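Local coordinates for protein probable chitinase A (Chromobacterium violaceum, PDB 4TX8) that probably hydrolyses chitin internally as a family 18 glycoside hydrolase, and carries a module of a carbohydrate-binding family together with bound calcium and magnesium ions, at residues 266-271 with 327-332; 259-264 with 274-279; 162-167 with 208-213. One frame throughout, in Å; residues are numbered along the deposited sequence.

Contact 1: residues 266-271 with 327-332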
loop_
_atom_site.group_PDB
_atom_site.type_symbol
_atom_site.label_atom_id
_atom_site.label_comp_id
_atom_site.label_asym_id
_atom_site.label_seq_id
_atom_site.Cartn_x
_atom_site.Cartn_y
_atom_site.Cartn_z
ATOM N N VAL A 266 23.575 -1.685 3.584
ATOM C CA VAL A 266 24.459 -0.677 4.140
ATOM C C VAL A 266 24.662 -0.856 5.650
ATOM O O VAL A 266 25.703 -0.483 6.196
ATOM C CB VAL A 266 23.897 0.734 3.811
ATOM C CG1 VAL A 266 23.592 1.540 5.065
ATOM C CG2 VAL A 266 24.827 1.467 2.868
ATOM N N ALA A 267 23.673 -1.449 6.313
ATOM C CA ALA A 267 23.744 -1.717 7.749
ATOM C C ALA A 267 22.858 -2.905 8.122
ATOM O O ALA A 267 21.742 -3.036 7.622
ATOM C CB ALA A 267 23.338 -0.480 8.547
ATOM N N TYR A 268 23.359 -3.776 8.994
ATOM C CA TYR A 268 22.579 -4.925 9.451
ATOM C C TYR A 268 22.570 -4.992 10.975
ATOM O O TYR A 268 23.533 -5.441 11.594
ATOM C CB TYR A 268 23.126 -6.229 8.860
ATOM C CG TYR A 268 22.158 -7.388 8.954
ATOM C CD1 TYR A 268 20.995 -7.404 8.195
ATOM C CD2 TYR A 268 22.402 -8.462 9.803
ATOM C CE1 TYR A 268 20.099 -8.457 8.276
ATOM C CE2 TYR A 268 21.510 -9.523 9.890
ATOM C CZ TYR A 268 20.360 -9.514 9.123
ATOM O OH TYR A 268 19.467 -10.559 9.201
ATOM N N GLY A 269 21.469 -4.538 11.568
ATOM C CA GLY A 269 21.334 -4.459 13.011
ATOM C C GLY A 269 20.148 -3.579 13.356
ATOM O O GLY A 269 19.803 -2.675 12.596
ATOM N N GLY A 270 19.521 -3.835 14.498
ATOM C CA GLY A 270 18.298 -3.133 14.844
ATOM C C GLY A 270 17.259 -3.393 13.770
ATOM O O GLY A 270 17.120 -4.522 13.300
ATOM N N ASN A 271 16.547 -2.350 13.359
ATOM C CA ASN A 271 15.549 -2.482 12.302
ATOM C C ASN A 271 16.156 -2.649 10.913
ATOM O O ASN A 271 15.495 -3.129 9.992
ATOM C CB ASN A 271 14.625 -1.266 12.294
ATOM C CG ASN A 271 13.900 -1.081 13.602
ATOM O OD1 ASN A 271 13.301 -2.017 14.133
ATOM N ND2 ASN A 271 13.959 0.129 14.140
ATOM N N PHE A 327 21.260 -8.380 -3.579
ATOM C CA PHE A 327 22.324 -7.503 -3.112
ATOM C C PHE A 327 23.011 -8.086 -1.882
ATOM O O PHE A 327 22.410 -8.866 -1.142
ATOM C CB PHE A 327 21.773 -6.106 -2.806
ATOM C CG PHE A 327 20.659 -6.094 -1.795
ATOM C CD1 PHE A 327 19.337 -6.231 -2.194
ATOM C CD2 PHE A 327 20.935 -5.925 -0.447
ATOM C CE1 PHE A 327 18.308 -6.213 -1.264
ATOM C CE2 PHE A 327 19.915 -5.904 0.488
ATOM C CZ PHE A 327 18.598 -6.048 0.079
ATOM N N PRO A 328 24.285 -7.722 -1.668
ATOM C CA PRO A 328 24.987 -8.202 -0.474
ATOM C C PRO A 328 24.466 -7.541 0.801
ATOM O O PRO A 328 24.026 -6.394 0.782
ATOM C CB PRO A 328 26.446 -7.817 -0.741
ATOM C CG PRO A 328 26.377 -6.701 -1.715
ATOM C CD PRO A 328 25.171 -6.964 -2.567
ATOM N N ILE A 329 24.510 -8.279 1.902
ATOM C CA ILE A 329 24.063 -7.769 3.187
ATOM C C ILE A 329 25.276 -7.440 4.040
ATOM O O ILE A 329 26.215 -8.226 4.103
ATOM C CB ILE A 329 23.156 -8.794 3.907
ATOM C CG1 ILE A 329 21.908 -9.078 3.064
ATOM C CG2 ILE A 329 22.758 -8.299 5.288
ATOM C CD1 ILE A 329 21.053 -10.208 3.590
ATOM N N ALA A 330 25.269 -6.279 4.692
ATOM C CA ALA A 330 26.366 -5.905 5.589
ATOM C C ALA A 330 26.364 -6.781 6.847
ATOM O O ALA A 330 26.374 -6.285 7.970
ATOM C CB ALA A 330 26.266 -4.438 5.957
ATOM N N ASN A 331 26.355 -8.090 6.627
ATOM C CA ASN A 331 26.160 -9.098 7.665
ATOM C C ASN A 331 27.274 -9.160 8.703
ATOM O O ASN A 331 27.026 -9.403 9.888
ATOM C CB ASN A 331 26.018 -10.474 7.007
ATOM C CG ASN A 331 25.032 -11.363 7.720
ATOM O OD1 ASN A 331 24.323 -12.146 7.091
ATOM N ND2 ASN A 331 24.971 -11.244 9.043
ATOM N N GLY A 332 28.500 -8.945 8.242
ATOM C CA GLY A 332 29.684 -9.243 9.023
ATOM C C GLY A 332 30.211 -10.573 8.522
ATOM O O GLY A 332 31.417 -10.822 8.504
HETATM O O HOH W 1 26.088 -3.685 9.771
#

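Contact 2: residues 259-264 with 274-279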
loop_
_atom_site.group_PDB
_atom_site.type_symbol
_atom_site.label_atom_id
_atom_site.label_comp_id
_atom_site.label_asym_id
_atom_site.label_seq_id
_atom_site.Cartn_x
_atom_site.Cartn_y
_atom_site.Cartn_z
ATOM N N PRO A 259 14.339 1.076 5.143
ATOM C CA PRO A 259 15.436 0.671 6.037
ATOM C C PRO A 259 15.373 -0.797 6.477
ATOM O O PRO A 259 16.420 -1.398 6.728
ATOM C CB PRO A 259 15.260 1.594 7.246
ATOM C CG PRO A 259 14.614 2.808 6.693
ATOM C CD PRO A 259 13.679 2.306 5.628
ATOM N N TYR A 260 14.171 -1.361 6.559
ATOM C CA TYR A 260 14.005 -2.754 6.973
ATOM C C TYR A 260 14.425 -3.741 5.889
ATOM O O TYR A 260 14.612 -4.927 6.164
ATOM C CB TYR A 260 12.550 -3.031 7.362
ATOM C CG TYR A 260 12.089 -2.338 8.623
ATOM C CD1 TYR A 260 11.690 -1.007 8.601
ATOM C CD2 TYR A 260 12.041 -3.018 9.833
ATOM C CE1 TYR A 260 11.260 -0.370 9.756
ATOM C CE2 TYR A 260 11.613 -2.393 10.988
ATOM C CZ TYR A 260 11.226 -1.070 10.945
ATOM O OH TYR A 260 10.801 -0.448 12.095
ATOM N N VAL A 261 14.559 -3.256 4.657
ATOM C CA VAL A 261 14.864 -4.131 3.530
ATOM C C VAL A 261 16.187 -3.742 2.867
ATOM O O VAL A 261 17.236 -4.287 3.211
ATOM C CB VAL A 261 13.724 -4.116 2.493
ATOM C CG1 VAL A 261 13.979 -5.136 1.389
ATOM C CG2 VAL A 261 12.403 -4.418 3.178
ATOM N N GLN A 262 16.143 -2.792 1.936
ATOM C CA GLN A 262 17.345 -2.400 1.202
ATOM C C GLN A 262 18.392 -1.770 2.119
ATOM O O GLN A 262 19.576 -1.739 1.782
ATOM C CB GLN A 262 16.992 -1.440 0.064
ATOM C CG GLN A 262 16.161 -2.075 -1.053
ATOM C CD GLN A 262 14.668 -1.856 -0.871
ATOM O OE1 GLN A 262 14.206 -1.561 0.231
ATOM N NE2 GLN A 262 13.909 -1.987 -1.958
ATOM N N GLY A 263 17.957 -1.281 3.278
ATOM C CA GLY A 263 18.875 -0.758 4.277
ATOM C C GLY A 263 19.929 -1.774 4.688
ATOM O O GLY A 263 21.037 -1.407 5.076
ATOM N N GLY A 264 19.581 -3.055 4.588
ATOM C CA GLY A 264 20.489 -4.138 4.928
ATOM C C GLY A 264 21.772 -4.148 4.120
ATOM O O GLY A 264 22.786 -4.697 4.557
ATOM N N ALA A 274 16.288 -5.881 8.877
ATOM C CA ALA A 274 15.637 -6.849 9.762
ATOM C C ALA A 274 14.526 -7.645 9.080
ATOM O O ALA A 274 14.147 -8.714 9.554
ATOM C CB ALA A 274 15.087 -6.144 10.995
ATOM N N TYR A 275 14.007 -7.131 7.970
ATOM C CA TYR A 275 12.908 -7.790 7.269
ATOM C C TYR A 275 13.382 -8.841 6.269
ATOM O O TYR A 275 12.584 -9.644 5.785
ATOM C CB TYR A 275 12.052 -6.757 6.538
ATOM C CG TYR A 275 10.567 -6.957 6.702
ATOM C CD1 TYR A 275 9.857 -7.792 5.848
ATOM C CD2 TYR A 275 9.871 -6.307 7.712
ATOM C CE1 TYR A 275 8.493 -7.971 5.999
ATOM C CE2 TYR A 275 8.513 -6.479 7.869
ATOM C CZ TYR A 275 7.828 -7.312 7.012
ATOM O OH TYR A 275 6.472 -7.482 7.172
ATOM N N LEU A 276 14.674 -8.834 5.952
ATOM C CA LEU A 276 15.192 -9.681 4.876
ATOM C C LEU A 276 14.992 -11.193 5.103
ATOM O O LEU A 276 14.626 -11.903 4.168
ATOM C CB LEU A 276 16.674 -9.372 4.630
ATOM C CG LEU A 276 16.983 -7.953 4.133
ATOM C CD1 LEU A 276 18.480 -7.689 4.121
ATOM C CD2 LEU A 276 16.389 -7.704 2.753
ATOM N N PRO A 277 15.223 -11.700 6.331
ATOM C CA PRO A 277 14.927 -13.132 6.471
ATOM C C PRO A 277 13.429 -13.450 6.439
ATOM O O PRO A 277 13.058 -14.584 6.140
ATOM C CB PRO A 277 15.537 -13.492 7.833
ATOM C CG PRO A 277 15.690 -12.203 8.549
ATOM C CD PRO A 277 15.933 -11.166 7.508
ATOM N N ILE A 278 12.580 -12.468 6.730
ATOM C CA ILE A 278 11.136 -12.660 6.624
ATOM C C ILE A 278 10.735 -12.830 5.158
ATOM O O ILE A 278 9.986 -13.744 4.808
ATOM C CB ILE A 278 10.355 -11.484 7.246
ATOM C CG1 ILE A 278 10.662 -11.374 8.742
ATOM C CG2 ILE A 278 8.857 -11.651 7.017
ATOM C CD1 ILE A 278 10.047 -10.158 9.408
ATOM N N ILE A 279 11.246 -11.944 4.309
ATOM C CA ILE A 279 11.053 -12.047 2.867
ATOM C C ILE A 279 11.601 -13.366 2.334
ATOM O O ILE A 279 10.943 -14.058 1.555
ATOM C CB ILE A 279 11.744 -10.890 2.119
ATOM C CG1 ILE A 279 11.187 -9.543 2.582
ATOM C CG2 ILE A 279 11.584 -11.054 0.614
ATOM C CD1 ILE A 279 12.031 -8.357 2.151
#

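Contact 3: residues 162-167 with 208-213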
loop_
_atom_site.group_PDB
_atom_site.type_symbol
_atom_site.label_atom_id
_atom_site.label_comp_id
_atom_site.label_asym_id
_atom_site.label_seq_id
_atom_site.Cartn_x
_atom_site.Cartn_y
_atom_site.Cartn_z
ATOM N N GLN A 162 -23.317 -6.097 4.213
ATOM C CA GLN A 162 -23.144 -5.341 2.979
ATOM C C GLN A 162 -21.675 -5.300 2.571
ATOM O O GLN A 162 -21.343 -5.444 1.394
ATOM C CB GLN A 162 -23.691 -3.923 3.133
ATOM C CG GLN A 162 -23.598 -3.102 1.860
ATOM C CD GLN A 162 -24.345 -3.742 0.709
ATOM O OE1 GLN A 162 -25.532 -4.047 0.820
ATOM N NE2 GLN A 162 -23.651 -3.960 -0.403
ATOM N N PHE A 163 -20.806 -5.104 3.557
ATOM C CA PHE A 163 -19.361 -5.109 3.353
ATOM C C PHE A 163 -18.896 -6.415 2.716
ATOM O O PHE A 163 -18.075 -6.415 1.798
ATOM C CB PHE A 163 -18.656 -4.882 4.690
ATOM C CG PHE A 163 -17.154 -4.890 4.610
ATOM C CD1 PHE A 163 -16.473 -3.869 3.969
ATOM C CD2 PHE A 163 -16.423 -5.899 5.218
ATOM C CE1 PHE A 163 -15.093 -3.866 3.913
ATOM C CE2 PHE A 163 -15.044 -5.905 5.166
ATOM C CZ PHE A 163 -14.376 -4.884 4.511
ATOM N N ILE A 164 -19.439 -7.527 3.203
ATOM C CA ILE A 164 -19.095 -8.846 2.686
ATOM C C ILE A 164 -19.567 -8.992 1.238
ATOM O O ILE A 164 -18.880 -9.592 0.407
ATOM C CB ILE A 164 -19.699 -9.960 3.570
ATOM C CG1 ILE A 164 -18.923 -10.054 4.887
ATOM C CG2 ILE A 164 -19.685 -11.305 2.854
ATOM C CD1 ILE A 164 -19.540 -10.990 5.904
ATOM N N GLN A 165 -20.731 -8.425 0.934
ATOM C CA GLN A 165 -21.232 -8.410 -0.436
ATOM C C GLN A 165 -20.368 -7.523 -1.327
ATOM O O GLN A 165 -20.143 -7.834 -2.497
ATOM C CB GLN A 165 -22.685 -7.936 -0.472
ATOM C CG GLN A 165 -23.672 -8.934 0.105
ATOM C CD GLN A 165 -25.099 -8.419 0.091
ATOM O OE1 GLN A 165 -25.336 -7.216 -0.016
ATOM N NE2 GLN A 165 -26.058 -9.332 0.196
ATOM N N ASP A 166 -19.883 -6.418 -0.766
ATOM C CA ASP A 166 -19.034 -5.493 -1.511
ATOM C C ASP A 166 -17.706 -6.145 -1.882
ATOM O O ASP A 166 -17.177 -5.918 -2.971
ATOM C CB ASP A 166 -18.789 -4.217 -0.705
ATOM C CG ASP A 166 -20.037 -3.364 -0.569
ATOM O OD1 ASP A 166 -21.026 -3.633 -1.282
ATOM O OD2 ASP A 166 -20.024 -2.414 0.245
ATOM N N ILE A 167 -17.174 -6.952 -0.969
ATOM C CA ILE A 167 -15.957 -7.713 -1.227
ATOM C C ILE A 167 -16.153 -8.650 -2.418
ATOM O O ILE A 167 -15.346 -8.656 -3.348
ATOM C CB ILE A 167 -15.531 -8.532 0.008
ATOM C CG1 ILE A 167 -15.080 -7.596 1.133
ATOM C CG2 ILE A 167 -14.427 -9.516 -0.352
ATOM C CD1 ILE A 167 -14.570 -8.310 2.366
ATOM N N THR A 208 -11.903 -16.332 6.610
ATOM C CA THR A 208 -12.968 -17.230 6.175
ATOM C C THR A 208 -14.346 -16.591 6.346
ATOM O O THR A 208 -15.253 -16.840 5.552
ATOM C CB THR A 208 -12.930 -18.573 6.937
ATOM O OG1 THR A 208 -12.992 -18.331 8.348
ATOM C CG2 THR A 208 -11.654 -19.331 6.616
ATOM N N GLN A 209 -14.497 -15.757 7.373
ATOM C CA GLN A 209 -15.769 -15.088 7.624
ATOM C C GLN A 209 -16.069 -14.009 6.587
ATOM O O GLN A 209 -17.171 -13.945 6.045
ATOM C CB GLN A 209 -15.790 -14.466 9.021
ATOM C CG GLN A 209 -17.102 -13.763 9.360
ATOM C CD GLN A 209 -17.034 -12.971 10.654
ATOM O OE1 GLN A 209 -16.031 -13.008 11.368
ATOM N NE2 GLN A 209 -18.103 -12.244 10.959
ATOM N N TYR A 210 -15.088 -13.156 6.312
ATOM C CA TYR A 210 -15.318 -12.015 5.433
ATOM C C TYR A 210 -14.999 -12.312 3.970
ATOM O O TYR A 210 -15.538 -11.669 3.071
ATOM C CB TYR A 210 -14.512 -10.810 5.920
ATOM C CG TYR A 210 -15.085 -10.195 7.176
ATOM C CD1 TYR A 210 -14.700 -10.645 8.434
ATOM C CD2 TYR A 210 -16.029 -9.180 7.103
ATOM C CE1 TYR A 210 -15.231 -10.091 9.584
ATOM C CE2 TYR A 210 -16.566 -8.620 8.247
ATOM C CZ TYR A 210 -16.164 -9.079 9.484
ATOM O OH TYR A 210 -16.699 -8.523 10.622
ATOM N N GLY A 211 -14.134 -13.291 3.729
ATOM C CA GLY A 211 -13.793 -13.662 2.369
ATOM C C GLY A 211 -12.663 -12.831 1.790
ATOM O O GLY A 211 -12.568 -12.660 0.573
ATOM N N PHE A 212 -11.812 -12.300 2.665
ATOM C CA PHE A 212 -10.574 -11.655 2.242
ATOM C C PHE A 212 -9.706 -12.641 1.466
ATOM O O PHE A 212 -9.691 -13.829 1.776
ATOM C CB PHE A 212 -9.794 -11.127 3.446
ATOM C CG PHE A 212 -10.464 -9.992 4.161
ATOM C CD1 PHE A 212 -10.636 -8.768 3.537
ATOM C CD2 PHE A 212 -10.891 -10.139 5.471
ATOM C CE1 PHE A 212 -11.240 -7.717 4.200
ATOM C CE2 PHE A 212 -11.494 -9.090 6.141
ATOM C CZ PHE A 212 -11.670 -7.877 5.502
ATOM N N ASP A 213 -8.974 -12.153 0.470
ATOM C CA ASP A 213 -8.129 -13.025 -0.345
ATOM C C ASP A 213 -6.838 -13.405 0.371
ATOM O O ASP A 213 -6.176 -14.373 0.002
ATOM C CB ASP A 213 -7.792 -12.359 -1.681
ATOM C CG ASP A 213 -8.997 -12.222 -2.581
ATOM O OD1 ASP A 213 -9.433 -13.249 -3.142
ATOM O OD2 ASP A 213 -9.504 -11.089 -2.733
HETATM O O HOH W 2 -16.832 -11.993 0.927
#

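Contact 1: residues 266-271 with 327-332
I329 CG2 and N331 ND2 both approach the Y268 ring obliquely from the same side, the first at CD1 and the second along the CD2-CE2 bond; Y268 is the residue of 266-271 with the largest contact to 327-332. The gamma-branch methyl of I329 makes the closer approach, with Y268 CD1 to I329 CG2 at 3.5 Å. With chi1 at -163°, CG of Y268 lies opposite its own backbone N, which carries the ring toward the I329-N331 turn. N331 runs alongside in the same direction, its amide plane 53° from the ring; the approach of ND2 is loose and the residue is poorly ordered, so no bond is inferred. A330 fills the middle: its CB points toward the loop and rests 3.9 Å from V266 C, while its carbonyl O lies 3.4 Å from Y268 CB. No direct hydrogen bond joins the segments. One water accepts from Y268 N (2.8 Å) and donates to A330 O (3.2 Å), bridging the two backbones beside the inverse gamma turn centred on A330. This surface contact joins the loop between strand 251-254 and helix 276-281 to the turn that follows strand 326-328, whose antiparallel partner is strand 336-338. Y268 also reaches P277 and I329 reaches L276, both on helix 276-281.

Contact 2: residues 259-264 with 274-279
The backbones come closest at Y260 and Y275, CA atoms 5.2 Å apart, where Y275 N donates to Y260 O over 2.9 Å; the N-H...O angle is 152° and the donor lies in the carbonyl plane. This bond ties a 3-10 turn to the segment that runs into helix 276-281. The nitrogen of A274 is also near Y260 O, but its angle is too poor for a bond. Beside the bond the two tyrosines meet through their beta carbons, Y260 CB to Y275 CB 3.8 Å, and their rings do not stack. V261 makes most of the remaining side-chain contacts. Its CG1, set opposite the backbone N (chi1 -174°), touches two methyls at once: L276 CD2 at 3.8 Å and I279 CD1, also at 3.8 Å, the isoleucine chain crossing at about a right angle. L276 turns its branched end back toward the loop, so that CD2 lies 3.6 Å from V261 O and CD1 reaches G264 CA. Within 274-279, I278 CD1 sits over the centre of one face of the Y275 ring. Every touching residue is buried. V261 continues onto V291 of strand 288-292 and L323 of helix 313-325, I279 onto I289, and I278 onto helix 230-246, while Y260 adjoins the calcium ligand E220.

Contact 3: residues 162-167 with 208-213
Aromatic contacts come first: F163 meets both Y210 and F212 at the edge of its ring, near its plane. CD2 of F163 is 3.8 Å from Y210 CD2, and CE2 of F163 is 3.9 Å from F212 CZ; in each pair the side chains cross at about a right angle. F163 has CG opposite its backbone N (chi1 179°), which extends the ring toward the 208-213 segment. Aliphatic contacts flank these rings. I164 CG1 approaches the Y210 ring at CD2 (3.7 Å), and I167 CD1 lies 3.8 Å from F212 CE1. The same methyl of I167 also rests 3.6 Å from Y210 O, the carbonyl at the end of helix 193-210, where G211 leaves helical geometry with positive phi (86°). Among polar contacts, a water bridge between I164 O and Y210 O is doubtful; on the helix itself, Q162 NE2 donates to D166 OD1 from above the carboxylate plane. Just beyond 162-167 on the same helix, Q171 NE2 hydrogen-bonds G211 O and D213 OD2. With no direct hydrogen bond between them, 162-167 and 208-213 are held to each other by apolar contacts, and the polar fastening of helix 160-171 to the turn before strand 214-218 comes from Q171, farther along.

Overall arrangement
Along the chain contact 3 closes first, and contacts 1 and 2 follow with alternating segments. All lie within the family 18 catalytic range, whose parallel strands form the barrel-like sheet of the TIM-barrel clan. Contacts 1 and 2 adjoin, their centres 8 Å apart, and A330 N probably hydrogen-bonds G264 O (2.9 Å). Together they tie the loop after strand 251-254 to helix 276-281 and to the turn after strand 326-328, layering a surface contact over a buried one. Contact 3 pins helix 160-171 to the end of helix 193-210, its centre about 40 Å from that of contact 1, on opposite sides of the chain's centre, and about 32 Å from that of contact 2.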